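Local coordinates for CheC-like superfamily protein (Shewanella oneidensis, PDB 3H2D) that probably acts in bacterial chemotaxis as a CheX-type phosphatase that removes the phosphoryl group from the response regulator CheY, at residues N5-F10 with A147-C152; A22-T27 with M71-G76. All blocks are in the same frame, centred on the assembly; numbering follows the deposited sequence.

Interaction 1. Residues N5-F10 with A147-C152; sequences NFINPF and AFIEVC
Ile149 of strand 145-153 branches between Ile7 and Phe10, in the segment that leads into helix 8-21. From its CB the two arms part. CG2 is the short arm and meets the end of Ile7, with Ile7 CD1 3.9 Å and Ile7 CG1 4.1 Å from it. CG1 is the long arm. It lies anti to the carbonyl carbon (chi1 -73°) and carries CD1 toward the backbone of Phe10. There Ile149 CD1 rests 3.8 Å from the carbonyl oxygen Phe10 O and 4.4 Å from Phe10 CB. Cut back to an alanine, this position would probably lose the contacts of both arms, leaving Ile7 CD1 without its methyl partner and opening a gap beside the Phe10 carbonyl.

Val151, two residues on, points the same way and takes the Phe10 ring. In one of its two modelled conformers, Val151 CG2 sits 4.1 Å from Phe10 CE2, above one face and nearer the CE2-CZ edge than the ring centre. The carbonyls Phe6 O and Ile7 O lie at the ring edge, in its plane. No hydrogen bond joins the two segments, and the four touching residues are all buried.

Phe10 also leans on Ala101 and Leu105 of helix 84-107, and Ile7 on Ile136 of the adjacent strand 135-142. Between Ile149 and Val151, Glu150 points away and pairs with Lys34. This is helix-on-sheet packing: alternate strand residues turn an apolar face of the antiparallel sheet to the helices of the CheC-like fold.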
# COMPACT_ATOMS: atom_id res chain seq x y z
N ASN B 5 9.03 11.41 -17.18
CA ASN B 5 9.18 10.20 -17.99
C ASN B 5 9.49 8.91 -17.22
O ASN B 5 9.42 7.85 -17.82
CB ASN B 5 10.26 10.39 -19.08
CG ASN B 5 9.84 11.40 -20.12
OD1 ASN B 5 8.75 11.32 -20.70
ND2 ASN B 5 10.70 12.36 -20.37
N PHE B 6 9.86 8.99 -15.95
CA PHE B 6 10.01 7.79 -15.13
C PHE B 6 8.73 6.98 -15.00
O PHE B 6 8.78 5.80 -14.65
CB PHE B 6 10.64 8.10 -13.76
CG PHE B 6 12.13 8.20 -13.80
CD1 PHE B 6 12.91 7.06 -13.85
CD2 PHE B 6 12.77 9.44 -13.84
CE1 PHE B 6 14.33 7.15 -13.96
CE2 PHE B 6 14.18 9.55 -13.93
CZ PHE B 6 14.96 8.40 -13.99
N ILE B 7 7.57 7.58 -15.29
CA ILE B 7 6.33 6.82 -15.25
C ILE B 7 6.15 5.98 -16.51
O ILE B 7 5.38 5.03 -16.49
CB ILE B 7 5.10 7.75 -14.96
CG1 ILE B 7 3.92 6.92 -14.41
CG2 ILE B 7 4.72 8.59 -16.18
CD1 ILE B 7 2.91 7.73 -13.67
N ASN B 8 6.83 6.33 -17.60
CA ASN B 8 6.61 5.69 -18.89
C ASN B 8 6.75 4.15 -18.90
O ASN B 8 5.89 3.49 -19.45
CB ASN B 8 7.47 6.33 -20.00
CG ASN B 8 7.05 7.76 -20.30
OD1 ASN B 8 5.98 8.17 -19.87
ND2 ASN B 8 7.86 8.50 -21.03
N PRO B 9 7.80 3.58 -18.28
CA PRO B 9 7.90 2.10 -18.17
C PRO B 9 6.70 1.42 -17.49
O PRO B 9 6.31 0.27 -17.85
CB PRO B 9 9.17 1.89 -17.35
CG PRO B 9 9.90 3.15 -17.48
CD PRO B 9 8.97 4.25 -17.71
N PHE B 10 6.13 2.11 -16.50
CA PHE B 10 4.97 1.62 -15.80
C PHE B 10 3.72 1.74 -16.68
O PHE B 10 2.93 0.79 -16.79
CB PHE B 10 4.79 2.39 -14.47
CG PHE B 10 5.95 2.26 -13.53
CD1 PHE B 10 6.01 1.19 -12.66
CD2 PHE B 10 7.01 3.17 -13.55
CE1 PHE B 10 7.11 1.05 -11.76
CE2 PHE B 10 8.10 3.03 -12.70
CZ PHE B 10 8.15 1.96 -11.80
N ALA B 147 -8.85 4.45 -14.41
CA ALA B 147 -7.77 3.94 -13.60
C ALA B 147 -6.71 5.03 -13.47
O ALA B 147 -6.71 6.00 -14.22
CB ALA B 147 -7.17 2.62 -14.20
N PHE B 148 -5.84 4.88 -12.48
CA PHE B 148 -4.71 5.79 -12.25
C PHE B 148 -3.48 4.99 -11.87
O PHE B 148 -3.58 4.03 -11.10
CB PHE B 148 -4.99 6.75 -11.08
CG PHE B 148 -6.22 7.55 -11.22
CD1 PHE B 148 -7.40 7.10 -10.72
CD2 PHE B 148 -6.18 8.80 -11.83
CE1 PHE B 148 -8.54 7.87 -10.82
CE2 PHE B 148 -7.30 9.56 -11.93
CZ PHE B 148 -8.48 9.10 -11.43
N ILE B 149 -2.33 5.40 -12.41
CA ILE B 149 -1.05 4.96 -11.90
C ILE B 149 -0.43 6.15 -11.21
O ILE B 149 -0.48 7.26 -11.72
CB ILE B 149 -0.05 4.49 -12.99
CG1 ILE B 149 -0.42 3.16 -13.57
CG2 ILE B 149 1.36 4.37 -12.40
CD1 ILE B 149 0.39 2.82 -14.87
N GLU B 150 0.12 5.93 -10.02
CA GLU B 150 0.95 6.89 -9.36
C GLU B 150 2.29 6.25 -8.96
O GLU B 150 2.31 5.16 -8.37
CB GLU B 150 0.24 7.49 -8.15
CG GLU B 150 1.04 8.61 -7.47
CD GLU B 150 0.31 9.39 -6.38
OE1 GLU B 150 -0.92 9.19 -6.16
OE2 GLU B 150 1.00 10.23 -5.72
N VAL B 151 3.40 6.93 -9.26
CA VAL B 151 4.71 6.51 -8.77
C VAL B 151 5.39 7.64 -7.99
O VAL B 151 5.15 8.83 -8.24
CB VAL B 151 5.62 5.98 -9.93
CG1 VAL B 151 6.33 7.13 -10.65
CG2 VAL B 151 6.65 5.02 -9.39
N CYS B 152 6.23 7.28 -7.03
CA CYS B 152 6.99 8.28 -6.26
C CYS B 152 8.32 7.66 -5.93
O CYS B 152 8.36 6.50 -5.55
CB CYS B 152 6.26 8.62 -4.98
SG CYS B 152 6.97 10.03 -4.11

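Interaction 2. Residues A22-T27 with M71-G76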
# COMPACT_ATOMS: atom_id res chain seq x y z
N ALA B 22 -5.89 -8.25 -21.66
CA ALA B 22 -7.29 -8.03 -21.31
C ALA B 22 -8.13 -7.49 -22.47
O ALA B 22 -9.31 -7.18 -22.27
CB ALA B 22 -7.41 -7.11 -20.05
N SER B 23 -7.52 -7.37 -23.65
CA SER B 23 -8.15 -6.79 -24.84
C SER B 23 -9.03 -5.57 -24.54
O SER B 23 -10.11 -5.43 -25.10
CB SER B 23 -8.99 -7.85 -25.55
OG SER B 23 -8.23 -9.02 -25.82
N LEU B 24 -8.56 -4.68 -23.67
CA LEU B 24 -9.36 -3.53 -23.24
C LEU B 24 -8.51 -2.27 -23.44
O LEU B 24 -7.49 -2.11 -22.79
CB LEU B 24 -9.74 -3.72 -21.76
CG LEU B 24 -10.83 -2.83 -21.17
CD1 LEU B 24 -11.45 -3.45 -19.94
CD2 LEU B 24 -10.26 -1.44 -20.84
N GLU B 25 -8.96 -1.39 -24.34
CA GLU B 25 -8.23 -0.15 -24.67
C GLU B 25 -8.40 0.89 -23.55
O GLU B 25 -9.49 1.41 -23.35
CB GLU B 25 -8.74 0.42 -26.00
CG GLU B 25 -7.97 1.64 -26.54
CD GLU B 25 -8.81 2.49 -27.51
OE1 GLU B 25 -8.42 2.60 -28.69
OE2 GLU B 25 -9.88 3.03 -27.10
N LEU B 26 -7.32 1.14 -22.80
CA LEU B 26 -7.26 2.25 -21.87
C LEU B 26 -6.66 3.43 -22.62
O LEU B 26 -5.66 3.28 -23.32
CB LEU B 26 -6.39 1.90 -20.67
CG LEU B 26 -7.02 1.01 -19.61
CD1 LEU B 26 -5.96 0.63 -18.58
CD2 LEU B 26 -8.20 1.67 -18.93
N THR B 27 -7.24 4.61 -22.50
CA THR B 27 -6.62 5.79 -23.11
C THR B 27 -5.96 6.60 -22.00
O THR B 27 -6.65 7.10 -21.12
CB THR B 27 -7.63 6.63 -23.84
OG1 THR B 27 -8.17 5.87 -24.92
CG2 THR B 27 -6.96 7.90 -24.42
N MSE B 71 -11.28 -8.34 -15.34
CA MSE B 71 -11.39 -9.73 -14.92
C MSE B 71 -12.20 -10.57 -15.89
O MSE B 71 -11.81 -11.70 -16.14
CB MSE B 71 -11.97 -9.91 -13.54
CG MSE B 71 -11.62 -11.37 -13.02
SE MSE B 71 -12.18 -11.42 -11.27
CE MSE B 71 -12.51 -13.31 -10.98
N GLN B 72 -13.31 -10.05 -16.40
CA GLN B 72 -14.08 -10.78 -17.39
C GLN B 72 -13.18 -11.16 -18.58
O GLN B 72 -13.22 -12.28 -19.05
CB GLN B 72 -15.27 -9.98 -17.90
CG GLN B 72 -16.14 -10.73 -18.95
CD GLN B 72 -16.83 -11.96 -18.36
OE1 GLN B 72 -17.35 -11.92 -17.23
NE2 GLN B 72 -16.77 -13.06 -19.07
N ASN B 73 -12.43 -10.18 -19.09
CA ASN B 73 -11.67 -10.36 -20.32
C ASN B 73 -10.45 -11.27 -20.12
O ASN B 73 -10.11 -12.06 -20.99
CB ASN B 73 -11.20 -9.02 -20.84
CG ASN B 73 -12.32 -8.18 -21.41
OD1 ASN B 73 -13.50 -8.55 -21.35
ND2 ASN B 73 -11.96 -7.04 -21.95
N MSE B 74 -9.82 -11.15 -18.96
CA MSE B 74 -8.61 -11.92 -18.65
C MSE B 74 -8.91 -13.35 -18.21
O MSE B 74 -8.22 -14.28 -18.64
CB MSE B 74 -7.78 -11.20 -17.59
CG MSE B 74 -7.21 -9.91 -18.07
SE MSE B 74 -5.93 -9.19 -16.86
CE MSE B 74 -4.49 -10.47 -17.06
N LEU B 75 -9.95 -13.53 -17.41
CA LEU B 75 -10.26 -14.85 -16.80
C LEU B 75 -11.62 -15.47 -17.20
O LEU B 75 -11.89 -16.61 -16.89
CB LEU B 75 -10.18 -14.75 -15.26
CG LEU B 75 -8.86 -14.22 -14.69
CD1 LEU B 75 -9.00 -13.99 -13.18
CD2 LEU B 75 -7.66 -15.17 -15.06
N GLY B 76 -12.46 -14.72 -17.89
CA GLY B 76 -13.67 -15.27 -18.40
C GLY B 76 -14.77 -15.32 -17.37
O GLY B 76 -15.76 -16.02 -17.54
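Ala22 meets Asn73 and Met74 just past the end of helix 8-21, using both its methyl and its carbonyl. The methyl presses on Met74, a selenomethionine in this crystal. Ala22 CB is 3.4 Å from Met74 CG, closer than two such carbons normally pack. The selenium is more relaxed, with Met74 SE 4.1 Å from Ala22 CB.

The carbonyl of Ala22 takes a hydrogen bond from the Asn73 amide. Asn73 ND2 stands 2.7 Å from Ala22 O, and the angle at the hydrogen is 151°. The donor arrives nearly in line with the C=O bond (168°), and the oxygen lies close to the amide plane of Asn73. Asn73 CG lies anti to its own carbonyl carbon (chi1 -72°), which brings the amide across to the loop. Its other end is also held, because Asn73 OD1 accepts a bond from Gln69 NE2 one turn back. The two bonds together are likely to fix the flip of the amide.

Ser23 has positive phi and turns the chain out of the helix. It is exposed and only grazes Asn73. Leu24 then points back toward helix 64-75. Its side chain crosses Asn73 at about a right angle, with Leu24 CB 4.0 Å and Leu24 CD1 4.1 Å from Asn73 ND2.

Beyond that, Leu24 packs against Leu66 and Ile70 of helix 64-75 and against Ile18 of helix 8-21. Leu26 follows, touching Leu15 and Ile18 on one helix, Leu66 on the other, and Phe140 on the sheet. Thr27 bonds through its backbone to Thr141, where the loop becomes strand 27-33 beside strand 135-142.

Overall arrangement
Both contacts concern helix 8-21. Interaction 1 packs the N-terminal end of the helix region, residues 5-10, on strand 145-153; interaction 2 holds the loop after its last turn against the end of helix 64-75. Their centres are about 20 Å apart, and the two sites come no nearer than about 5 Å between atoms. The residues of interaction 2 fall in sequence between the two segments of interaction 1. Interaction 1 is core: fully buried, apolar and without hydrogen bonds across it. Interaction 2 is partly buried, farther from the centre of the chain, and mixes a tight apolar touch with a side-chain-to-backbone hydrogen bond that takes up a carbonyl just beyond the helix.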